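Local coordinates for lipolytic enzyme, g-d-s-l (Clostridium thermocellum, PDB 2W47), which is a family 6 carbohydrate-binding module, an all-beta sandwich domain that holds a calcium ion beside its bound sugar, at residues A[25-30]-A[122-127]; A[16-21]-A[31-36]; A[5-10]-A[42-47]; A[56-61]-A[83-88]. One frame throughout, in Å; residues are numbered along the deposited sequence.

All four contacts belong to one beta-sandwich domain. Interactions 1, 3 and 4 each use the four-stranded sheet through neighbouring strands: 5-8, 122-130 and 52-61. Interaction 1 lies between the others, its centre about 10 to 12 Å from each of theirs, while those three centres are about 15 Å from one another. Along the chain, interaction 2 is nested within the loop closed by interaction 3, and interaction 4 within that closed by interaction 1. Interactions 3 and 4 lie on opposite sides of the domain centre and tie the two sheets together, whereas interactions 1 and 2 meet at the bound AQA, so the sandwich core grades into the glycan and calcium site.

Interaction 1. Residues A[25-30]-A[122-127]. With AQA (4-deoxy-beta-L-threo-hex-4-enopyranuronic acid), chain B.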
# COMPACT_ATOMS: atom_id res chain seq x y z
N GLY A 25 6.23 12.48 9.98
CA GLY A 25 6.87 12.12 8.72
C GLY A 25 5.91 11.68 7.64
O GLY A 25 6.31 11.53 6.48
N TYR A 26 4.64 11.49 8.00
CA TYR A 26 3.62 11.18 7.00
C TYR A 26 3.37 12.43 6.15
O TYR A 26 3.83 13.53 6.49
CB TYR A 26 2.32 10.70 7.66
CG TYR A 26 1.64 11.74 8.52
CD1 TYR A 26 0.70 12.62 7.98
CD2 TYR A 26 1.94 11.86 9.88
CE1 TYR A 26 0.09 13.59 8.77
CE2 TYR A 26 1.33 12.81 10.67
CZ TYR A 26 0.40 13.67 10.12
OH TYR A 26 -0.18 14.62 10.92
N THR A 27 2.65 12.24 5.05
CA THR A 27 2.29 13.33 4.15
C THR A 27 0.77 13.43 4.08
O THR A 27 0.05 12.50 4.45
CB THR A 27 2.87 13.15 2.73
OG1 THR A 27 2.37 11.93 2.16
CG2 THR A 27 4.40 13.12 2.76
N GLY A 28 0.27 14.56 3.61
CA GLY A 28 -1.16 14.81 3.62
C GLY A 28 -1.70 14.83 5.03
O GLY A 28 -1.00 15.18 5.98
N SER A 29 -2.95 14.42 5.18
CA SER A 29 -3.67 14.61 6.43
C SER A 29 -3.39 13.56 7.51
O SER A 29 -3.57 13.83 8.69
CB SER A 29 -5.16 14.68 6.16
OG SER A 29 -5.62 13.48 5.57
N CYS A 30 -2.96 12.37 7.09
CA CYS A 30 -2.85 11.25 8.02
C CYS A 30 -2.24 10.05 7.31
O CYS A 30 -1.87 10.12 6.14
CB CYS A 30 -4.25 10.88 8.56
SG CYS A 30 -5.44 10.40 7.27
N ASN A 122 2.48 0.74 8.99
CA ASN A 122 1.77 2.01 8.82
C ASN A 122 1.96 2.47 7.39
O ASN A 122 3.07 2.39 6.85
CB ASN A 122 2.30 3.06 9.79
CG ASN A 122 1.87 2.79 11.22
OD1 ASN A 122 0.99 1.98 11.49
ND2 ASN A 122 2.51 3.50 12.16
N VAL A 123 0.88 2.93 6.75
CA VAL A 123 0.92 3.26 5.32
C VAL A 123 0.47 4.70 5.08
O VAL A 123 -0.66 5.09 5.43
CB VAL A 123 0.07 2.28 4.47
CG1 VAL A 123 0.09 2.70 3.01
CG2 VAL A 123 0.59 0.84 4.61
N ASP A 124 1.37 5.48 4.49
CA ASP A 124 1.15 6.89 4.24
C ASP A 124 0.28 7.12 3.01
O ASP A 124 -0.66 7.94 3.03
CB ASP A 124 2.52 7.56 4.05
CG ASP A 124 2.44 9.06 3.96
OD1 ASP A 124 1.50 9.65 4.53
OD2 ASP A 124 3.35 9.65 3.35
N TYR A 125 0.61 6.42 1.93
CA TYR A 125 -0.09 6.54 0.65
C TYR A 125 0.32 5.43 -0.29
O TYR A 125 1.27 4.69 -0.02
CB TYR A 125 0.17 7.91 -0.01
CG TYR A 125 1.60 8.25 -0.36
CD1 TYR A 125 2.30 7.55 -1.35
CD2 TYR A 125 2.23 9.34 0.23
CE1 TYR A 125 3.60 7.89 -1.70
CE2 TYR A 125 3.53 9.70 -0.12
CZ TYR A 125 4.20 8.97 -1.08
OH TYR A 125 5.49 9.30 -1.44
N LEU A 126 -0.42 5.33 -1.39
CA LEU A 126 -0.05 4.51 -2.52
C LEU A 126 0.20 5.45 -3.69
O LEU A 126 -0.64 6.28 -4.01
CB LEU A 126 -1.19 3.54 -2.86
CG LEU A 126 -1.09 2.77 -4.18
CD1 LEU A 126 0.06 1.77 -4.17
CD2 LEU A 126 -2.41 2.07 -4.49
N LYS A 127 1.36 5.32 -4.31
CA LYS A 127 1.75 6.12 -5.46
C LYS A 127 1.72 5.22 -6.69
O LYS A 127 2.27 4.12 -6.67
CB LYS A 127 3.16 6.65 -5.24
CG LYS A 127 3.77 7.43 -6.40
CD LYS A 127 5.21 7.82 -6.05
CE LYS A 127 5.87 8.65 -7.13
NZ LYS A 127 7.22 9.09 -6.69
O6A AQA B . 2.63 -1.73 16.13
C6 AQA B . 2.10 -0.78 15.49
O6B AQA B . 1.40 -0.98 14.45
C5 AQA B . 2.28 0.47 15.91
O5 AQA B . 3.11 0.65 17.09
C4 AQA B . 1.73 1.52 15.25
C3 AQA B . 1.75 2.90 15.86
O3 AQA B . 1.65 3.93 14.87
C2 AQA B . 3.07 3.05 16.63
O2 AQA B . 3.15 4.33 17.26
C1 AQA B . 3.18 1.95 17.68
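Tyr26 and Asp124 meet through the CB of Tyr26, 3.4 Å from OD1 of Asp124, while the phenol ring swings off in the other direction to lie on Thr21. Thr27 comes next and is gripped at two points by the same carboxylate. Its backbone N gives a nearly straight hydrogen bond to Asp124 OD1 (2.9 Å, 170° at the hydrogen), and its OG1 gives a second to Asp124 OD2 (2.8 Å). Both oxygens are met on their syn sides, somewhat out of the carboxylate plane. With its CG trans to the backbone N (chi1 -173°), Asp124 reaches up to the loop and crosses the threonine side chain at about a right angle. Thr27 OG1 also lies in the ring plane of Tyr125, 3.2 Å from its CD2, and is hydrogen-bonded to Gln8. A salt bridge from Arg59 to OD2 of Asp124 probably helps to keep this buried group ionised. At the start of the strand, Asn122 ND2 donates to O3 of AQA (2.9 Å). The loop, which links strands 17-20 and 31-34, thus folds over strand 122-130, itself flanked in its sheet by strands 5-8 and 52-61.

Interaction 2. Residues A[16-21]-A[31-36]; sequences NAILET and YVNYHN. With CA (calcium ion), chain C; AQA (4-deoxy-beta-L-threo-hex-4-enopyranuronic acid), chain B.
The beta hairpin of strands 17-20 and 31-34 carries much of the glycan and calcium site, and Glu20 and Tyr31 form one of its hydrogen-bonded antiparallel pairs. Above that pair, Tyr31 OH donates to Glu20 OE1 (2.6 Å), approaching on the anti side, with the ring and carboxylate planes nearly perpendicular. The other oxygen, Glu20 OE2, receives Asn33 ND2 from above the carboxylate plane at 2.9 Å, in an almost linear bond (172°). Two neighbours in the hairpin thus fix the rotation of the glutamate, whose OE1 also lies 2.8 Å from AQA O3. Ile18 and Asn33 form the second hydrogen-bonded pair, while on the reverse face of the hairpin Ala17 CB packs against Val32 CG1 (3.7 Å). Where the strands end, His35 N bonds to Asn16 O, and the imidazole lies flat over the Asn16 carbonyl carbon. CG trans to the backbone N (chi1 170°) turns Asn33 to the calcium, 2.2 Å from its OD1. Tyr34 O, Asn36 OD1, AQA O6B and three waters complete a sevenfold shell, one of these waters accepting from Tyr34 N. The Asn36 amide is shared between metal and sugar, since its ND2 donates to AQA O6A (3.0 Å).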
# COMPACT_ATOMS: atom_id res chain seq x y z
N ASN A 16 -10.47 -2.92 9.75
CA ASN A 16 -9.60 -3.27 10.88
C ASN A 16 -8.26 -2.53 10.82
O ASN A 16 -7.17 -3.10 10.95
CB ASN A 16 -9.45 -4.79 11.01
CG ASN A 16 -10.64 -5.42 11.68
OD1 ASN A 16 -11.44 -4.73 12.32
ND2 ASN A 16 -10.77 -6.73 11.55
N ALA A 17 -8.40 -1.23 10.58
CA ALA A 17 -7.30 -0.29 10.49
C ALA A 17 -7.92 1.08 10.78
O ALA A 17 -9.15 1.23 10.65
CB ALA A 17 -6.71 -0.33 9.09
N ILE A 18 -7.09 2.03 11.17
CA ILE A 18 -7.55 3.40 11.44
C ILE A 18 -6.71 4.41 10.69
O ILE A 18 -5.64 4.08 10.16
CB ILE A 18 -7.50 3.72 12.96
CG1 ILE A 18 -6.05 3.80 13.48
CG2 ILE A 18 -8.35 2.71 13.74
CD1 ILE A 18 -5.89 4.24 14.94
N LEU A 19 -7.19 5.65 10.64
CA LEU A 19 -6.41 6.79 10.18
C LEU A 19 -5.90 7.49 11.42
O LEU A 19 -6.68 7.79 12.34
CB LEU A 19 -7.29 7.75 9.37
CG LEU A 19 -7.93 7.18 8.11
CD1 LEU A 19 -8.78 8.22 7.40
CD2 LEU A 19 -6.86 6.62 7.17
N GLU A 20 -4.60 7.76 11.47
CA GLU A 20 -4.02 8.44 12.62
C GLU A 20 -2.91 9.39 12.20
O GLU A 20 -2.53 9.45 11.02
CB GLU A 20 -3.54 7.44 13.68
CG GLU A 20 -2.29 6.70 13.31
CD GLU A 20 -1.75 5.83 14.44
OE1 GLU A 20 -0.52 5.61 14.43
OE2 GLU A 20 -2.54 5.37 15.30
N THR A 21 -2.42 10.14 13.19
CA THR A 21 -1.42 11.18 12.95
C THR A 21 -0.28 11.11 13.96
O THR A 21 0.51 12.04 14.08
CB THR A 21 -2.04 12.57 13.09
OG1 THR A 21 -2.56 12.68 14.42
CG2 THR A 21 -3.17 12.79 12.09
N TYR A 31 -2.15 8.94 8.04
CA TYR A 31 -1.72 7.67 7.48
C TYR A 31 -2.56 6.56 8.10
O TYR A 31 -3.30 6.80 9.06
CB TYR A 31 -0.22 7.45 7.74
CG TYR A 31 0.14 7.39 9.21
CD1 TYR A 31 0.08 6.18 9.91
CD2 TYR A 31 0.55 8.53 9.89
CE1 TYR A 31 0.41 6.11 11.26
CE2 TYR A 31 0.90 8.47 11.24
CZ TYR A 31 0.83 7.26 11.92
OH TYR A 31 1.16 7.21 13.25
N VAL A 32 -2.46 5.36 7.53
CA VAL A 32 -3.19 4.21 8.05
C VAL A 32 -2.35 3.43 9.05
O VAL A 32 -1.20 3.11 8.79
CB VAL A 32 -3.60 3.24 6.92
CG1 VAL A 32 -4.45 2.11 7.49
CG2 VAL A 32 -4.38 3.96 5.84
N ASN A 33 -2.95 3.12 10.19
CA ASN A 33 -2.38 2.21 11.17
C ASN A 33 -3.30 1.01 11.28
O ASN A 33 -4.44 1.13 11.71
CB ASN A 33 -2.23 2.94 12.51
CG ASN A 33 -1.87 2.02 13.67
OD1 ASN A 33 -1.53 0.85 13.49
ND2 ASN A 33 -1.98 2.56 14.88
N TYR A 34 -2.81 -0.15 10.83
CA TYR A 34 -3.57 -1.39 10.88
C TYR A 34 -3.79 -1.83 12.32
O TYR A 34 -2.93 -1.63 13.16
CB TYR A 34 -2.77 -2.50 10.19
CG TYR A 34 -2.77 -2.50 8.67
CD1 TYR A 34 -2.03 -1.56 7.95
CD2 TYR A 34 -3.45 -3.48 7.96
CE1 TYR A 34 -2.00 -1.58 6.56
CE2 TYR A 34 -3.43 -3.51 6.57
CZ TYR A 34 -2.71 -2.55 5.88
OH TYR A 34 -2.66 -2.55 4.50
N HIS A 35 -4.94 -2.44 12.61
CA HIS A 35 -5.07 -3.17 13.87
C HIS A 35 -3.97 -4.22 13.92
O HIS A 35 -3.60 -4.80 12.90
CB HIS A 35 -6.42 -3.88 13.95
CG HIS A 35 -7.59 -2.98 14.17
ND1 HIS A 35 -7.49 -1.60 14.20
CD2 HIS A 35 -8.90 -3.26 14.33
CE1 HIS A 35 -8.69 -1.08 14.40
NE2 HIS A 35 -9.56 -2.07 14.47
N ASN A 36 -3.46 -4.48 15.12
CA ASN A 36 -2.44 -5.50 15.27
C ASN A 36 -3.05 -6.88 15.36
O ASN A 36 -3.19 -7.49 16.43
CB ASN A 36 -1.48 -5.13 16.41
CG ASN A 36 -0.60 -3.92 16.06
OD1 ASN A 36 -1.06 -2.98 15.39
ND2 ASN A 36 0.65 -3.96 16.47
CA CA C . -0.66 -1.20 13.57
O6A AQA B . 2.63 -1.73 16.13
C6 AQA B . 2.10 -0.78 15.49
O6B AQA B . 1.40 -0.98 14.45
C5 AQA B . 2.28 0.47 15.91
O5 AQA B . 3.11 0.65 17.09
C4 AQA B . 1.73 1.52 15.25
C3 AQA B . 1.75 2.90 15.86
O3 AQA B . 1.65 3.93 14.87
C2 AQA B . 3.07 3.05 16.63
O2 AQA B . 3.15 4.33 17.26
C1 AQA B . 3.18 1.95 17.68
O HOH W 1 0.01 -0.53 11.19
O HOH W 2 -1.05 -0.71 15.85
O HOH W 3 -0.29 -3.26 12.55

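Interaction 3. Residues A[5-10]-A[42-47]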
# COMPACT_ATOMS: atom_id res chain seq x y z
N VAL A 5 0.33 9.55 -9.63
CA VAL A 5 -0.86 9.88 -8.88
C VAL A 5 -0.71 9.31 -7.47
O VAL A 5 -0.38 8.14 -7.30
CB VAL A 5 -2.13 9.34 -9.56
CG1 VAL A 5 -3.37 9.70 -8.75
CG2 VAL A 5 -2.25 9.91 -10.98
N ILE A 6 -0.90 10.18 -6.48
CA ILE A 6 -0.82 9.75 -5.10
C ILE A 6 -2.23 9.51 -4.55
O ILE A 6 -3.10 10.38 -4.62
CB ILE A 6 -0.02 10.74 -4.22
CG1 ILE A 6 1.47 10.68 -4.59
CG2 ILE A 6 -0.23 10.43 -2.74
CD1 ILE A 6 2.36 11.64 -3.81
N TYR A 7 -2.43 8.30 -4.05
CA TYR A 7 -3.68 7.89 -3.42
C TYR A 7 -3.46 7.99 -1.92
O TYR A 7 -2.77 7.15 -1.33
CB TYR A 7 -4.07 6.48 -3.88
CG TYR A 7 -4.46 6.47 -5.33
CD1 TYR A 7 -5.79 6.68 -5.71
CD2 TYR A 7 -3.50 6.34 -6.33
CE1 TYR A 7 -6.15 6.72 -7.05
CE2 TYR A 7 -3.85 6.37 -7.67
CZ TYR A 7 -5.17 6.56 -8.02
OH TYR A 7 -5.54 6.61 -9.35
N GLN A 8 -4.00 9.04 -1.32
CA GLN A 8 -3.73 9.31 0.09
C GLN A 8 -4.49 8.38 1.02
O GLN A 8 -5.51 7.80 0.65
CB GLN A 8 -4.02 10.78 0.45
CG GLN A 8 -2.83 11.72 0.24
CD GLN A 8 -1.71 11.45 1.23
OE1 GLN A 8 -1.92 10.75 2.23
NE2 GLN A 8 -0.53 12.00 0.97
N ALA A 9 -3.99 8.24 2.24
CA ALA A 9 -4.59 7.37 3.25
C ALA A 9 -6.09 7.63 3.42
O ALA A 9 -6.90 6.69 3.49
CB ALA A 9 -3.87 7.54 4.60
N GLU A 10 -6.47 8.91 3.47
CA GLU A 10 -7.86 9.29 3.75
C GLU A 10 -8.83 8.85 2.65
O GLU A 10 -10.05 8.81 2.86
CB GLU A 10 -7.99 10.81 4.01
CG GLU A 10 -7.80 11.66 2.74
CD GLU A 10 -7.48 13.15 2.95
OE1 GLU A 10 -6.93 13.75 2.00
OE2 GLU A 10 -7.77 13.73 4.02
N ILE A 42 -6.24 -2.23 3.53
CA ILE A 42 -6.46 -0.93 2.91
C ILE A 42 -6.71 -1.16 1.43
O ILE A 42 -6.04 -1.98 0.79
CB ILE A 42 -5.26 0.03 3.11
CG1 ILE A 42 -4.02 -0.48 2.37
CG2 ILE A 42 -5.00 0.25 4.59
CD1 ILE A 42 -2.75 0.31 2.65
N GLU A 43 -7.70 -0.46 0.89
CA GLU A 43 -8.11 -0.65 -0.49
C GLU A 43 -8.30 0.70 -1.16
O GLU A 43 -8.93 1.59 -0.60
CB GLU A 43 -9.41 -1.44 -0.53
CG GLU A 43 -9.94 -1.72 -1.91
CD GLU A 43 -11.12 -2.63 -1.85
OE1 GLU A 43 -10.92 -3.85 -1.69
OE2 GLU A 43 -12.27 -2.14 -1.98
N TRP A 44 -7.75 0.84 -2.36
CA TRP A 44 -7.97 2.03 -3.14
C TRP A 44 -8.58 1.69 -4.49
O TRP A 44 -8.30 0.64 -5.07
CB TRP A 44 -6.65 2.76 -3.41
CG TRP A 44 -6.11 3.59 -2.30
CD1 TRP A 44 -6.50 4.86 -1.95
CD2 TRP A 44 -5.03 3.25 -1.44
NE1 TRP A 44 -5.72 5.31 -0.91
CE2 TRP A 44 -4.81 4.35 -0.58
CE3 TRP A 44 -4.22 2.11 -1.30
CZ2 TRP A 44 -3.83 4.35 0.39
CZ3 TRP A 44 -3.23 2.12 -0.33
CH2 TRP A 44 -3.05 3.23 0.51
N ASN A 45 -9.41 2.61 -4.97
CA ASN A 45 -9.90 2.58 -6.34
C ASN A 45 -8.95 3.39 -7.21
O ASN A 45 -8.92 4.62 -7.16
CB ASN A 45 -11.32 3.13 -6.40
CG ASN A 45 -12.32 2.18 -5.80
OD1 ASN A 45 -12.35 1.00 -6.14
ND2 ASN A 45 -13.18 2.70 -4.93
N VAL A 46 -8.14 2.67 -7.99
CA VAL A 46 -7.04 3.27 -8.74
C VAL A 46 -7.39 3.34 -10.22
O VAL A 46 -7.77 2.34 -10.82
CB VAL A 46 -5.74 2.46 -8.51
CG1 VAL A 46 -4.60 2.94 -9.42
CG2 VAL A 46 -5.31 2.58 -7.06
N ASN A 47 -7.26 4.55 -10.76
CA ASN A 47 -7.50 4.77 -12.18
C ASN A 47 -6.28 4.42 -13.02
O ASN A 47 -5.16 4.76 -12.66
CB ASN A 47 -7.88 6.24 -12.42
CG ASN A 47 -8.02 6.58 -13.89
OD1 ASN A 47 -7.22 7.32 -14.45
ND2 ASN A 47 -9.04 6.02 -14.52
O HOH W 4 -3.78 6.61 -11.34
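Tyr7 and Trp44 form the tight part of this contact. The CB of Tyr7 sits over the five-membered ring of Trp44, 3.6 Å from its centroid, as a CH-pi contact, and beyond it the phenol ring turns its edge toward the indole face in an offset edge-to-face pair with planes at 61°. The indole is also held at its edge: Trp44 NE1 donates to Gln8 O, which lies in the ring plane (2.9 Å, 164° at the hydrogen), although the donor stands well above the plane of that carbonyl. Val46 then covers a face of the Tyr7 ring, its CG2 lying over the middle at 4.0 Å from the centroid. These groups lie between strands 5-8 and 41-48, whose short axes approach to 8.7 Å. The two strands belong to different sheets, so this is face-to-face packing across the beta sandwich rather than strand pairing. The far end of Tyr7 has a looser, wetter setting. Its OH accepts a hydrogen bond from Asn47 N (3.0 Å), and a water hydrogen-bonded to Tyr7 OH (2.7 Å) donates to Asn47 O, next to the exposed side chain of Asn47. The chemistry therefore divides along one tyrosine: its carbon surface belongs to the aromatic interior, its hydroxyl meets backbone and water at the rim, and the buried indole N-H is satisfied by a main-chain oxygen.

Interaction 4. Residues A[56-61]-A[83-88]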
# COMPACT_ATOMS: atom_id res chain seq x y z
N LEU A 56 3.19 0.32 -8.40
CA LEU A 56 2.38 0.56 -7.22
C LEU A 56 3.36 0.63 -6.06
O LEU A 56 3.94 -0.38 -5.67
CB LEU A 56 1.40 -0.60 -6.99
CG LEU A 56 0.57 -1.07 -8.20
CD1 LEU A 56 -0.31 -2.26 -7.83
CD2 LEU A 56 -0.26 0.08 -8.74
N ILE A 57 3.56 1.84 -5.54
CA ILE A 57 4.53 2.06 -4.48
C ILE A 57 3.83 2.51 -3.21
O ILE A 57 3.13 3.52 -3.19
CB ILE A 57 5.60 3.11 -4.89
CG1 ILE A 57 6.39 2.62 -6.12
CG2 ILE A 57 6.54 3.40 -3.73
CD1 ILE A 57 7.51 3.57 -6.57
N PHE A 58 4.02 1.75 -2.14
CA PHE A 58 3.50 2.12 -0.82
C PHE A 58 4.59 2.85 -0.07
O PHE A 58 5.71 2.34 0.05
CB PHE A 58 3.11 0.87 -0.03
CG PHE A 58 2.04 0.03 -0.68
CD1 PHE A 58 0.69 0.25 -0.40
CD2 PHE A 58 2.38 -0.98 -1.57
CE1 PHE A 58 -0.30 -0.53 -0.99
CE2 PHE A 58 1.40 -1.77 -2.17
CZ PHE A 58 0.06 -1.55 -1.88
N ARG A 59 4.28 4.03 0.44
CA ARG A 59 5.17 4.68 1.39
C ARG A 59 4.72 4.24 2.77
O ARG A 59 3.57 4.40 3.12
CB ARG A 59 5.13 6.20 1.24
CG ARG A 59 6.10 6.93 2.15
CD ARG A 59 6.24 8.40 1.78
NE ARG A 59 7.34 9.06 2.50
CZ ARG A 59 7.19 9.76 3.62
NH1 ARG A 59 8.25 10.33 4.19
NH2 ARG A 59 6.00 9.91 4.18
N TYR A 60 5.64 3.67 3.55
CA TYR A 60 5.27 2.95 4.77
C TYR A 60 6.31 3.11 5.87
O TYR A 60 7.46 3.45 5.60
CB TYR A 60 5.05 1.46 4.44
CG TYR A 60 6.34 0.68 4.41
CD1 TYR A 60 6.76 -0.03 5.53
CD2 TYR A 60 7.14 0.65 3.27
CE1 TYR A 60 7.95 -0.74 5.53
CE2 TYR A 60 8.34 -0.07 3.26
CZ TYR A 60 8.72 -0.76 4.39
OH TYR A 60 9.90 -1.47 4.41
N ALA A 61 5.89 2.84 7.11
CA ALA A 61 6.81 2.76 8.22
C ALA A 61 6.59 1.46 8.96
O ALA A 61 5.47 0.97 9.06
CB ALA A 61 6.63 3.95 9.17
N MET A 83 3.97 -9.74 -0.06
CA MET A 83 4.80 -8.58 -0.30
C MET A 83 5.43 -8.14 1.01
O MET A 83 4.72 -7.94 2.01
CB MET A 83 3.97 -7.44 -0.89
CG MET A 83 4.79 -6.22 -1.24
SD MET A 83 3.78 -5.00 -2.09
CE MET A 83 4.96 -3.67 -2.22
N ASP A 84 6.75 -8.01 1.01
CA ASP A 84 7.49 -7.64 2.22
C ASP A 84 7.40 -6.16 2.53
O ASP A 84 7.49 -5.30 1.64
CB ASP A 84 8.96 -8.04 2.09
CG ASP A 84 9.15 -9.54 2.03
OD1 ASP A 84 8.33 -10.29 2.58
OD2 ASP A 84 10.15 -9.97 1.41
N PHE A 85 7.23 -5.89 3.82
CA PHE A 85 7.31 -4.55 4.39
C PHE A 85 8.24 -4.65 5.57
O PHE A 85 7.82 -4.79 6.73
CB PHE A 85 5.91 -4.06 4.77
CG PHE A 85 5.04 -3.81 3.57
CD1 PHE A 85 5.01 -2.55 2.98
CD2 PHE A 85 4.31 -4.85 3.00
CE1 PHE A 85 4.23 -2.31 1.85
CE2 PHE A 85 3.53 -4.62 1.87
CZ PHE A 85 3.49 -3.34 1.30
N VAL A 86 9.53 -4.60 5.26
CA VAL A 86 10.57 -4.84 6.26
C VAL A 86 10.71 -3.64 7.18
O VAL A 86 10.21 -2.54 6.90
CB VAL A 86 11.95 -5.20 5.60
CG1 VAL A 86 11.81 -6.42 4.71
CG2 VAL A 86 12.53 -4.02 4.81
N SER A 87 11.38 -3.86 8.31
CA SER A 87 11.63 -2.78 9.25
C SER A 87 12.20 -1.55 8.57
O SER A 87 13.06 -1.65 7.69
CB SER A 87 12.61 -3.23 10.33
OG SER A 87 12.74 -2.20 11.30
N THR A 88 11.69 -0.39 8.98
CA THR A 88 12.25 0.88 8.58
C THR A 88 13.05 1.49 9.73
O THR A 88 13.59 2.58 9.61
CB THR A 88 11.16 1.87 8.14
OG1 THR A 88 10.29 2.13 9.25
CG2 THR A 88 10.36 1.30 6.97
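Tyr60 CG stands between its backbone N and carbonyl carbon (chi1 83°), whereas Phe58 and Phe85 each carry CG on the side away from the carbonyl carbon; these settings present the Tyr60 and Phe58 rings to one edge of Phe85. Against Tyr60 the pair is a T-shaped stack: the planes are perpendicular (90°), the centroids 5.2 Å apart, and Phe85 CD1 is over the centre of the tyrosine ring. Further along that edge, Phe85 CE1 touches Phe58 CB at 3.9 Å, and the edge is directed at the Phe58 face in an offset edge-to-face pair with centroids 5.7 Å apart. Met83, an extended chain, adds its methyl group at the rim of Phe58, with CE 3.8 Å from Phe58 CD2, while its sulfur makes an oblique Met-aromatic contact with the same ring. This aromatic cluster lies inside the beta sandwich: strand 52-61 belongs to the four-stranded sheet, and residues 83-88 leave strand 77-83, an outer strand of the five-stranded sheet. Trp44 touches Phe58 from the opposing sheet, and Pro121 packs on both Tyr60 and Phe85. The polar end of Tyr60 is satisfied by main chain, its OH donating to Val86 O (2.7 Å) near the plane of the phenol ring. The Thr88 side chain runs alongside that of Tyr60 but points the other way, its CG2 3.5 Å from Tyr60 CE1, while its OG1 is hydrogen-bonded to Thr93 O and Asn62 N.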